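Local coordinates for protein putative phosphatase (Bacteroides thetaiotaomicron, PDB 3KYA) that is of unknown function but is named a putative phosphatase, binds zinc in the crystal and joins an IPT/TIG domain to what looks like a six-bladed beta-propeller, at residues M457-D462 against H466-I471; M105-L110 against A441-V446; V223-R228 against D278-I283; Q241-Y246 against F272-V277. One frame throughout, in Å; residues are numbered along the deposited sequence. Where two conformers were deposited one is given.

Overall arrangement
The four contacts fall into two groups within what appears to be a six-bladed propeller. Contacts 1 and 2 belong to the blade that closes the ring; their centres are 6 Å apart, and strand 467-473 lies beside strand 105-110, with Gly108 N 2.8 Å from Thr470 O. Contacts 3 and 4, 8 Å apart between centres, both use helix 276-284, and their strands 220-227 and 240-246 are sheet neighbours. Contacts 1 and 3 have centres 32 Å apart and nearest atoms about 17 Å apart. Glu205 and Glu219 are zinc-binding residues, though no zinc is bound to them in this chain; their side chains lie about 7 Å from those of Phe280 and Tyr246 respectively.

Contact 1: residues M457-D462 against H466-I471; sequences MFYVHD and HTIRTI
The carbonyl oxygen of Asp462 receives two backbone N-H groups, a sound bond from Thr467 N (3.1 Å, 161° at the hydrogen) and a weak one from His466 N. With both residues set against Asp462, this is a G1 beta bulge, and it starts the return strand of the antiparallel hairpin 457-462/467-473 in the apparent last propeller blade. Beyond the bulge the ladder is regular: Val460 and Arg469 exchange a reciprocal pair, with Val460 N 2.9 Å from Arg469 O, and Phe458 and Ile471 do the same. On the face with Val460, the Arg469 chain folds back through chi2 and chi3, both near -70°, and lays its guanidinium alongside the carboxylate of Asp462. The two planes are only 19° apart, and Asp462 OD2 meets the guanidinium at its edge, making a salt bridge to Arg469 NH1 at 3.2 Å whose hydrogen bond is bent and weak. Gly465 N donates to Asp462 OD1 and Arg444 N to OD2, while Arg469 NH2 pairs with Asp434 OD1 and NH1 reaches Arg442 O, which is likely to fix the rotation of the buried arginine. On the same face Ile471 CB lies obliquely 4.0 Å from Phe458 CD1. The other face carries His461, whose NE2 bonds to Phe138 O, and Tyr459, which runs beside Thr470 with CE1 3.7 Å from the methyl CG2.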
# COMPACT_ATOMS: atom_id res chain seq x y z
N MSE A 457 -17.99 8.58 -8.99
CA MSE A 457 -17.41 8.30 -10.30
C MSE A 457 -16.62 9.47 -10.83
O MSE A 457 -16.89 10.64 -10.53
CB MSE A 457 -18.50 7.94 -11.31
CG MSE A 457 -19.48 9.02 -11.61
SE MSE A 457 -20.91 8.29 -12.75
CE MSE A 457 -19.90 8.20 -14.39
N PHE A 458 -15.63 9.13 -11.65
CA PHE A 458 -14.78 10.10 -12.28
C PHE A 458 -15.18 10.26 -13.74
O PHE A 458 -15.62 9.30 -14.38
CB PHE A 458 -13.32 9.63 -12.33
CG PHE A 458 -12.65 9.45 -10.99
CD1 PHE A 458 -12.73 8.24 -10.30
CD2 PHE A 458 -11.84 10.46 -10.47
CE1 PHE A 458 -12.07 8.07 -9.08
CE2 PHE A 458 -11.16 10.29 -9.27
CZ PHE A 458 -11.27 9.10 -8.57
N TYR A 459 -15.02 11.48 -14.25
CA TYR A 459 -15.07 11.75 -15.69
C TYR A 459 -13.66 12.21 -16.06
O TYR A 459 -13.06 13.02 -15.35
CB TYR A 459 -16.09 12.81 -16.07
CG TYR A 459 -17.49 12.34 -15.84
CD1 TYR A 459 -18.18 11.65 -16.83
CD2 TYR A 459 -18.13 12.56 -14.63
CE1 TYR A 459 -19.46 11.19 -16.62
CE2 TYR A 459 -19.42 12.13 -14.42
CZ TYR A 459 -20.07 11.44 -15.41
OH TYR A 459 -21.35 10.99 -15.21
N VAL A 460 -13.15 11.69 -17.17
CA VAL A 460 -11.81 11.96 -17.61
C VAL A 460 -11.81 12.50 -19.03
O VAL A 460 -12.48 11.93 -19.88
CB VAL A 460 -10.99 10.66 -17.63
CG1 VAL A 460 -9.55 10.95 -18.04
CG2 VAL A 460 -11.07 9.94 -16.26
N HIS A 461 -11.05 13.56 -19.29
CA HIS A 461 -10.91 14.06 -20.64
C HIS A 461 -9.66 13.47 -21.28
O HIS A 461 -8.53 13.83 -20.91
CB HIS A 461 -10.87 15.59 -20.69
CG HIS A 461 -10.63 16.14 -22.05
ND1 HIS A 461 -9.84 17.25 -22.28
CD2 HIS A 461 -10.99 15.68 -23.27
CE1 HIS A 461 -9.78 17.48 -23.58
NE2 HIS A 461 -10.46 16.53 -24.21
N ASP A 462 -9.88 12.54 -22.21
CA ASP A 462 -8.81 11.84 -22.92
C ASP A 462 -8.61 12.66 -24.22
O ASP A 462 -9.27 12.45 -25.23
CB ASP A 462 -9.22 10.39 -23.15
CG ASP A 462 -8.10 9.52 -23.68
OD1 ASP A 462 -7.19 10.03 -24.35
OD2 ASP A 462 -8.18 8.29 -23.46
N HIS A 466 -9.64 11.68 -27.95
CA HIS A 466 -10.76 12.56 -28.35
C HIS A 466 -12.09 12.09 -27.74
O HIS A 466 -13.17 12.17 -28.37
CB HIS A 466 -10.90 12.69 -29.87
CG HIS A 466 -9.61 13.05 -30.56
ND1 HIS A 466 -8.58 13.72 -29.93
CD2 HIS A 466 -9.23 12.90 -31.86
CE1 HIS A 466 -7.59 13.90 -30.80
NE2 HIS A 466 -7.97 13.43 -31.97
N THR A 467 -12.00 11.65 -26.49
CA THR A 467 -13.14 11.10 -25.76
C THR A 467 -13.25 11.59 -24.31
O THR A 467 -12.27 12.08 -23.70
CB THR A 467 -13.03 9.56 -25.66
OG1 THR A 467 -11.72 9.20 -25.19
CG2 THR A 467 -13.25 8.89 -27.02
N ILE A 468 -14.46 11.47 -23.79
CA ILE A 468 -14.72 11.63 -22.38
C ILE A 468 -14.89 10.19 -21.88
O ILE A 468 -15.74 9.45 -22.41
CB ILE A 468 -15.97 12.44 -22.06
CG1 ILE A 468 -15.90 13.86 -22.64
CG2 ILE A 468 -16.18 12.48 -20.56
CD1 ILE A 468 -14.71 14.71 -22.16
N ARG A 469 -14.07 9.80 -20.91
CA ARG A 469 -14.08 8.47 -20.31
C ARG A 469 -14.69 8.55 -18.92
O ARG A 469 -14.79 9.64 -18.34
CB ARG A 469 -12.66 7.91 -20.18
CG ARG A 469 -11.80 7.99 -21.43
CD ARG A 469 -12.25 7.05 -22.51
NE ARG A 469 -12.03 5.64 -22.20
CZ ARG A 469 -10.87 5.01 -22.33
NH1 ARG A 469 -9.77 5.64 -22.74
NH2 ARG A 469 -10.80 3.71 -22.04
N THR A 470 -15.14 7.41 -18.41
CA THR A 470 -15.67 7.33 -17.07
C THR A 470 -14.89 6.30 -16.27
O THR A 470 -14.31 5.39 -16.85
CB THR A 470 -17.16 6.90 -17.05
OG1 THR A 470 -17.31 5.64 -17.73
CG2 THR A 470 -18.04 7.95 -17.72
N ILE A 471 -14.84 6.48 -14.95
CA ILE A 471 -14.34 5.44 -14.05
C ILE A 471 -15.45 5.32 -13.03
O ILE A 471 -15.73 6.27 -12.29
CB ILE A 471 -13.02 5.77 -13.37
CG1 ILE A 471 -11.96 6.11 -14.43
CG2 ILE A 471 -12.59 4.55 -12.51
CD1 ILE A 471 -10.59 6.57 -13.85

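Contact 2: residues M105-L110 against A441-V446; sequences MVVGTL and ARFRDV
Val107 has more surface buried here than any other residue of the contact, and its two methyls divide the work between Ala441 and Phe443. CG2 presses on the methyl of Ala441, with Val107 CG2 only 3.4 Å from Ala441 CB, tighter than ordinary van der Waals packing, and the valine CB is itself 3.7 Å from the same carbon. Both residues send their CB toward the opposing segment, and the valine methyl lies against the alanine methyl from the side. CG1 stands anti to the backbone N (chi1 -179°), which turns it to the phenyl ring: Val107 CG1 is 3.9 Å from Phe443 CZ and equally far from CE1. CG2 also comes within 4.0 Å of CZ, so the valine straddles the end of the ring, meeting it obliquely. Phe443 starts off to one side of the strand and reaches it only with the far end of its ring, approaching from the direction opposite to Val107. Strand 105-110 pairs with the strands 435-436 and 467-473, the first strand of the apparent propeller completing a blade otherwise built from the C-terminal end of the chain, consistent with the 'velcro' closure of beta-propellers; segment 441-446 is the loop leading into strand 446-452 of that blade. An alanine here, lacking both methyls, would probably leave a gap between the Phe443 ring and Ala441 and free the ring to shift. Arg469 passes close by, touching both Val107 and Phe443 with its side chain and donating from NE to the carbonyl oxygen of Gly108.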
# COMPACT_ATOMS: atom_id res chain seq x y z
N MSE A 105 -14.47 -1.03 -9.77
CA MSE A 105 -14.47 0.15 -10.62
C MSE A 105 -13.91 -0.27 -11.99
O MSE A 105 -13.00 -1.12 -12.08
CB MSE A 105 -13.62 1.26 -10.01
CG MSE A 105 -14.13 1.78 -8.68
SE MSE A 105 -15.65 2.96 -8.92
CE MSE A 105 -14.77 4.67 -9.13
N VAL A 106 -14.47 0.30 -13.05
CA VAL A 106 -14.02 0.02 -14.41
C VAL A 106 -13.98 1.30 -15.25
O VAL A 106 -14.72 2.25 -14.97
CB VAL A 106 -14.92 -1.03 -15.12
CG1 VAL A 106 -14.79 -2.41 -14.42
CG2 VAL A 106 -16.40 -0.58 -15.19
N VAL A 107 -13.12 1.32 -16.26
CA VAL A 107 -13.06 2.46 -17.17
C VAL A 107 -14.10 2.23 -18.28
O VAL A 107 -14.27 1.11 -18.74
CB VAL A 107 -11.67 2.66 -17.78
CG1 VAL A 107 -11.63 3.88 -18.71
CG2 VAL A 107 -10.62 2.81 -16.67
N GLY A 108 -14.80 3.29 -18.65
CA GLY A 108 -15.80 3.26 -19.73
C GLY A 108 -15.59 4.44 -20.66
O GLY A 108 -14.74 5.30 -20.40
N THR A 109 -16.37 4.50 -21.74
CA THR A 109 -16.30 5.61 -22.69
C THR A 109 -17.68 6.24 -22.78
O THR A 109 -18.63 5.58 -23.20
CB THR A 109 -15.78 5.16 -24.06
OG1 THR A 109 -14.48 4.56 -23.91
CG2 THR A 109 -15.68 6.37 -25.05
N LEU A 110 -17.79 7.50 -22.36
CA LEU A 110 -19.08 8.22 -22.36
C LEU A 110 -19.48 8.74 -23.74
O LEU A 110 -20.59 8.50 -24.22
CB LEU A 110 -19.00 9.42 -21.40
CG LEU A 110 -20.26 10.27 -21.25
CD1 LEU A 110 -21.34 9.48 -20.47
CD2 LEU A 110 -19.95 11.62 -20.62
N ALA A 441 -7.70 -1.58 -19.04
CA ALA A 441 -7.97 -0.19 -19.43
C ALA A 441 -6.73 0.63 -19.84
O ALA A 441 -5.66 0.53 -19.21
CB ALA A 441 -8.73 0.53 -18.32
N ARG A 442 -6.90 1.43 -20.90
CA ARG A 442 -5.85 2.35 -21.36
C ARG A 442 -6.44 3.67 -21.80
O ARG A 442 -7.61 3.73 -22.19
CB ARG A 442 -5.05 1.75 -22.51
CG ARG A 442 -4.19 0.58 -22.10
CD ARG A 442 -3.26 0.13 -23.19
NE ARG A 442 -3.94 -0.41 -24.36
CZ ARG A 442 -3.31 -0.90 -25.42
NH1 ARG A 442 -1.99 -0.88 -25.49
NH2 ARG A 442 -4.01 -1.41 -26.44
N PHE A 443 -5.61 4.71 -21.74
CA PHE A 443 -5.95 6.04 -22.19
C PHE A 443 -4.87 6.50 -23.15
O PHE A 443 -3.84 5.82 -23.31
CB PHE A 443 -5.96 7.05 -21.02
CG PHE A 443 -6.92 6.71 -19.88
CD1 PHE A 443 -8.23 7.17 -19.90
CD2 PHE A 443 -6.48 6.02 -18.75
CE1 PHE A 443 -9.11 6.88 -18.84
CE2 PHE A 443 -7.33 5.76 -17.70
CZ PHE A 443 -8.65 6.18 -17.74
N ARG A 444 -5.10 7.62 -23.84
CA ARG A 444 -4.05 8.30 -24.59
C ARG A 444 -3.76 9.53 -23.73
O ARG A 444 -3.98 9.47 -22.51
CB ARG A 444 -4.45 8.59 -26.05
CG ARG A 444 -4.81 7.31 -26.82
CD ARG A 444 -4.94 7.50 -28.30
NE ARG A 444 -3.65 7.79 -28.91
CZ ARG A 444 -3.38 7.73 -30.20
NH1 ARG A 444 -4.32 7.38 -31.07
NH2 ARG A 444 -2.16 8.01 -30.63
N ASP A 445 -3.26 10.64 -24.29
CA ASP A 445 -2.97 11.82 -23.45
C ASP A 445 -4.22 12.29 -22.66
O ASP A 445 -5.25 12.60 -23.26
CB ASP A 445 -2.44 12.99 -24.29
CG ASP A 445 -1.22 12.63 -25.12
OD1 ASP A 445 -1.24 11.58 -25.83
OD2 ASP A 445 -0.26 13.44 -25.11
N VAL A 446 -4.10 12.35 -21.34
CA VAL A 446 -5.22 12.73 -20.45
C VAL A 446 -4.96 14.07 -19.77
O VAL A 446 -3.94 14.25 -19.11
CB VAL A 446 -5.52 11.62 -19.40
CG1 VAL A 446 -6.36 10.50 -20.03
CG2 VAL A 446 -4.22 11.07 -18.77

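Contact 3: residues V223-R228 against D278-I283; sequences VYIIKR and DYFKTI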
# COMPACT_ATOMS: atom_id res chain seq x y z
N VAL A 223 -8.33 36.76 -16.29
CA VAL A 223 -9.55 36.14 -15.76
C VAL A 223 -10.83 36.95 -16.06
O VAL A 223 -10.89 38.16 -15.85
CB VAL A 223 -9.47 35.95 -14.22
CG1 VAL A 223 -10.65 35.10 -13.71
CG2 VAL A 223 -8.11 35.35 -13.78
N TYR A 224 -11.86 36.23 -16.53
CA TYR A 224 -13.17 36.81 -16.79
C TYR A 224 -14.19 36.19 -15.84
O TYR A 224 -13.99 35.09 -15.30
CB TYR A 224 -13.61 36.56 -18.24
CG TYR A 224 -12.82 37.33 -19.28
CD1 TYR A 224 -11.60 36.86 -19.75
CD2 TYR A 224 -13.30 38.52 -19.80
CE1 TYR A 224 -10.87 37.57 -20.70
CE2 TYR A 224 -12.57 39.24 -20.76
CZ TYR A 224 -11.36 38.75 -21.20
OH TYR A 224 -10.63 39.45 -22.14
N ILE A 225 -15.31 36.90 -15.67
CA ILE A 225 -16.42 36.44 -14.84
C ILE A 225 -17.70 36.50 -15.68
O ILE A 225 -18.00 37.53 -16.30
CB ILE A 225 -16.49 37.25 -13.52
CG1 ILE A 225 -17.38 36.54 -12.51
CG2 ILE A 225 -16.96 38.73 -13.76
CD1 ILE A 225 -17.24 37.05 -11.07
N ILE A 226 -18.44 35.39 -15.69
CA ILE A 226 -19.67 35.24 -16.50
C ILE A 226 -20.88 34.99 -15.60
O ILE A 226 -20.91 34.03 -14.85
CB ILE A 226 -19.55 34.05 -17.48
CG1 ILE A 226 -18.29 34.19 -18.35
CG2 ILE A 226 -20.81 33.95 -18.37
CD1 ILE A 226 -18.04 33.02 -19.28
N LYS A 227 -21.88 35.86 -15.70
CA LYS A 227 -23.05 35.79 -14.83
C LYS A 227 -24.15 34.87 -15.36
O LYS A 227 -24.55 34.95 -16.53
CB LYS A 227 -23.62 37.19 -14.62
CG LYS A 227 -24.69 37.29 -13.55
CD LYS A 227 -25.16 38.73 -13.38
CE LYS A 227 -26.08 38.87 -12.20
NZ LYS A 227 -26.58 40.26 -12.13
N ARG A 228 -24.65 34.03 -14.47
CA ARG A 228 -25.72 33.11 -14.78
C ARG A 228 -26.97 33.89 -15.21
O ARG A 228 -27.31 34.93 -14.61
CB ARG A 228 -26.01 32.23 -13.54
CG ARG A 228 -26.91 31.02 -13.79
CD ARG A 228 -27.18 30.24 -12.49
NE ARG A 228 -25.99 29.58 -11.91
CZ ARG A 228 -25.61 28.32 -12.16
NH1 ARG A 228 -26.27 27.55 -13.03
NH2 ARG A 228 -24.53 27.83 -11.56
N ASP A 278 -14.26 42.99 -3.11
CA ASP A 278 -13.74 44.27 -3.65
C ASP A 278 -14.36 44.58 -5.00
O ASP A 278 -14.74 45.72 -5.29
CB ASP A 278 -12.21 44.23 -3.81
CG ASP A 278 -11.47 44.18 -2.48
OD1 ASP A 278 -12.10 44.43 -1.43
OD2 ASP A 278 -10.24 43.91 -2.49
N TYR A 279 -14.48 43.55 -5.83
CA TYR A 279 -15.06 43.68 -7.16
C TYR A 279 -16.55 44.02 -7.12
O TYR A 279 -16.97 45.00 -7.74
CB TYR A 279 -14.85 42.39 -7.96
CG TYR A 279 -15.61 42.40 -9.26
CD1 TYR A 279 -15.18 43.19 -10.32
CD2 TYR A 279 -16.77 41.64 -9.43
CE1 TYR A 279 -15.87 43.23 -11.50
CE2 TYR A 279 -17.47 41.67 -10.61
CZ TYR A 279 -17.02 42.46 -11.65
OH TYR A 279 -17.70 42.50 -12.83
N PHE A 280 -17.33 43.24 -6.37
CA PHE A 280 -18.78 43.46 -6.32
C PHE A 280 -19.18 44.75 -5.61
O PHE A 280 -20.15 45.39 -6.02
CB PHE A 280 -19.50 42.26 -5.71
CG PHE A 280 -19.46 41.05 -6.60
CD1 PHE A 280 -20.18 41.04 -7.79
CD2 PHE A 280 -18.74 39.93 -6.24
CE1 PHE A 280 -20.14 39.93 -8.62
CE2 PHE A 280 -18.71 38.82 -7.07
CZ PHE A 280 -19.40 38.83 -8.26
N LYS A 281 -18.43 45.14 -4.58
CA LYS A 281 -18.67 46.40 -3.87
C LYS A 281 -18.47 47.59 -4.81
O LYS A 281 -19.25 48.55 -4.77
CB LYS A 281 -17.74 46.52 -2.65
CG LYS A 281 -17.93 47.79 -1.82
CD LYS A 281 -17.04 47.77 -0.58
N THR A 282 -17.44 47.52 -5.66
CA THR A 282 -17.13 48.57 -6.63
C THR A 282 -18.22 48.74 -7.69
O THR A 282 -18.64 49.86 -7.99
CB THR A 282 -15.80 48.29 -7.36
OG1 THR A 282 -14.71 48.24 -6.41
CG2 THR A 282 -15.51 49.37 -8.39
N ILE A 283 -18.67 47.62 -8.26
CA ILE A 283 -19.70 47.66 -9.30
C ILE A 283 -21.05 48.06 -8.71
O ILE A 283 -21.81 48.80 -9.35
CB ILE A 283 -19.82 46.31 -10.06
CG1 ILE A 283 -18.48 45.93 -10.71
CG2 ILE A 283 -20.87 46.39 -11.14
CD1 ILE A 283 -17.93 46.96 -11.69
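Ile225 meets Tyr279 and Phe280 through two separate branches, placed by its first torsion: with CG1 anti to the backbone N (chi1 -164°), the CG1-CD1 arm extends toward Phe280 and the shorter CG2 methyl is turned to Tyr279. On the helix the torsions differ. Tyr279 has CG anti to its own N (chi1 172°), whereas Phe280 places CG beside the N (chi1 -69°), and these choices bring two consecutive rings onto one isoleucine. Ile225 CD1 approaches the para carbon of the phenyl ring, CZ of Phe280, at 4.0 Å, the side chains coming from opposite directions. Ile225 CG2 lies 4.0 Å from the hydroxyl oxygen OH of Tyr279 and 4.3 Å from Tyr279 CZ, slanting across the phenol end. The rings also pack on each other, Tyr279 CD2 standing 3.7 Å above the centre of the Phe280 ring. Behind them Ile283 CG1 lies over a face of the tyrosine ring, offset toward its rim. The contact sets helix 276-284, which follows strand 270-274 of one apparent propeller blade, against strand 220-227 of the preceding one. Tyr206, on the adjacent strand, meets both Phe280 and Ile225, and Trp289 packs edge-to-face with Tyr279. No hydrogen bond spans the two segments, so helix and strand are held here by dispersion and burial of apolar surface, a fit set by shape rather than by directed bonds.

Contact 4: residues Q241-Y246 against F272-V277; sequences QLIAAY and FRLDLV
Aliphatic packing sets Ile243 against Leu274 and Leu276: in the conformer given, one of two modelled, Ile243 CD1 is 4.0 Å from Leu274 CD2. Leu276 CD2 is an apparently tight 3.5 Å from Ile243 CD1. The Leu276 side chain crosses that of Ile243 at about a right angle, while Leu274, with CG anti to its backbone N (chi1 175°), comes in on a slant. The aromatic part pairs Tyr246 with Phe272: ring centroids are 5.7 Å apart and the planes at 55°, with Phe272 CZ over one face of the tyrosine ring. Beyond it the phenol hydroxyl is hydrogen-bonded to Glu267. The polar element lies within segment 272-277, where Asp275 takes the N-cap position and its OD1 accepts from Val277 N at 3.1 Å, met from above the carboxylate plane, a capping bond at the start of helix 276-284. Strand 240-246 is the edge strand of its apparent blade, with a classic beta bulge where Ile243 and Ala244 both face Val223 of strand 220-227. Its apolar side packs across the interface onto strand 270-274 and the start of helix 276-284 in the next, with Phe300 of strand 300-305 touching Ala244 and Leu274.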
# COMPACT_ATOMS: atom_id res chain seq x y z
N GLN A 241 -17.56 40.00 -17.87
CA GLN A 241 -16.70 41.11 -17.49
C GLN A 241 -15.26 40.66 -17.21
O GLN A 241 -15.04 39.54 -16.71
CB GLN A 241 -17.25 41.82 -16.25
CG GLN A 241 -18.68 42.35 -16.37
CD GLN A 241 -18.83 43.45 -17.40
OE1 GLN A 241 -17.86 44.14 -17.73
NE2 GLN A 241 -20.04 43.63 -17.91
N LEU A 242 -14.30 41.52 -17.54
CA LEU A 242 -12.89 41.28 -17.27
C LEU A 242 -12.66 41.61 -15.81
O LEU A 242 -12.98 42.72 -15.36
CB LEU A 242 -12.02 42.17 -18.17
CG LEU A 242 -10.51 42.08 -18.00
CD1 LEU A 242 -10.00 40.67 -18.34
CD2 LEU A 242 -9.81 43.14 -18.86
N ILE A 243 -12.11 40.67 -15.05
CA ILE A 243 -11.89 40.89 -13.62
C ILE A 243 -10.41 41.01 -13.23
O ILE A 243 -10.09 41.60 -12.19
CB ILE A 243 -12.61 39.80 -12.77
CG1 ILE A 243 -12.84 40.28 -11.34
CG2 ILE A 243 -11.84 38.49 -12.80
CD1 ILE A 243 -13.64 39.31 -10.49
N ALA A 244 -9.50 40.46 -14.04
CA ALA A 244 -8.06 40.55 -13.77
C ALA A 244 -7.26 40.45 -15.06
O ALA A 244 -7.56 39.64 -15.94
CB ALA A 244 -7.63 39.47 -12.78
N ALA A 245 -6.24 41.30 -15.16
CA ALA A 245 -5.36 41.32 -16.32
C ALA A 245 -3.90 41.53 -15.92
O ALA A 245 -3.56 42.58 -15.35
CB ALA A 245 -5.78 42.43 -17.29
N TYR A 246 -3.07 40.52 -16.18
CA TYR A 246 -1.61 40.65 -16.04
C TYR A 246 -1.02 40.08 -17.33
O TYR A 246 -0.70 40.84 -18.25
CB TYR A 246 -1.06 39.99 -14.77
CG TYR A 246 0.43 40.20 -14.65
CD1 TYR A 246 0.95 41.47 -14.37
CD2 TYR A 246 1.32 39.16 -14.85
CE1 TYR A 246 2.31 41.69 -14.28
CE2 TYR A 246 2.71 39.37 -14.76
CZ TYR A 246 3.19 40.64 -14.48
OH TYR A 246 4.54 40.88 -14.39
N PHE A 272 -1.41 35.30 -7.30
CA PHE A 272 -2.16 36.49 -6.92
C PHE A 272 -3.45 36.10 -6.19
O PHE A 272 -4.05 35.08 -6.51
CB PHE A 272 -2.56 37.33 -8.14
CG PHE A 272 -1.40 37.84 -8.94
CD1 PHE A 272 -0.65 38.91 -8.49
CD2 PHE A 272 -1.09 37.27 -10.17
CE1 PHE A 272 0.42 39.39 -9.24
CE2 PHE A 272 -0.02 37.75 -10.92
CZ PHE A 272 0.73 38.80 -10.45
N ARG A 273 -3.85 36.94 -5.23
CA ARG A 273 -5.06 36.74 -4.42
C ARG A 273 -6.01 37.92 -4.58
O ARG A 273 -5.64 39.06 -4.29
CB ARG A 273 -4.68 36.63 -2.95
CG ARG A 273 -5.83 36.33 -1.98
CD ARG A 273 -5.36 36.47 -0.54
NE ARG A 273 -6.35 36.07 0.47
CZ ARG A 273 -7.40 36.78 0.85
NH1 ARG A 273 -7.66 37.96 0.29
NH2 ARG A 273 -8.21 36.31 1.79
N LEU A 274 -7.24 37.64 -5.01
CA LEU A 274 -8.28 38.65 -5.14
C LEU A 274 -9.49 38.31 -4.27
O LEU A 274 -10.02 37.18 -4.31
CB LEU A 274 -8.74 38.77 -6.60
CG LEU A 274 -9.93 39.71 -6.85
CD1 LEU A 274 -9.60 41.15 -6.42
CD2 LEU A 274 -10.34 39.65 -8.31
N ASP A 275 -9.92 39.27 -3.46
CA ASP A 275 -11.12 39.13 -2.67
C ASP A 275 -12.22 39.66 -3.58
O ASP A 275 -12.26 40.86 -3.88
CB ASP A 275 -11.02 39.92 -1.36
CG ASP A 275 -12.22 39.71 -0.44
OD1 ASP A 275 -13.30 39.27 -0.89
OD2 ASP A 275 -12.09 40.02 0.77
N LEU A 276 -13.12 38.78 -4.04
CA LEU A 276 -14.20 39.19 -4.94
C LEU A 276 -15.13 40.27 -4.35
O LEU A 276 -15.78 40.99 -5.11
CB LEU A 276 -15.04 37.99 -5.42
CG LEU A 276 -14.29 36.92 -6.23
CD1 LEU A 276 -15.21 35.75 -6.57
CD2 LEU A 276 -13.66 37.54 -7.49
N VAL A 277 -15.20 40.38 -3.02
CA VAL A 277 -15.99 41.43 -2.36
C VAL A 277 -15.57 42.80 -2.89
O VAL A 277 -16.41 43.68 -3.10
CB VAL A 277 -15.86 41.42 -0.82
CG1 VAL A 277 -16.45 42.68 -0.20
CG2 VAL A 277 -16.53 40.18 -0.23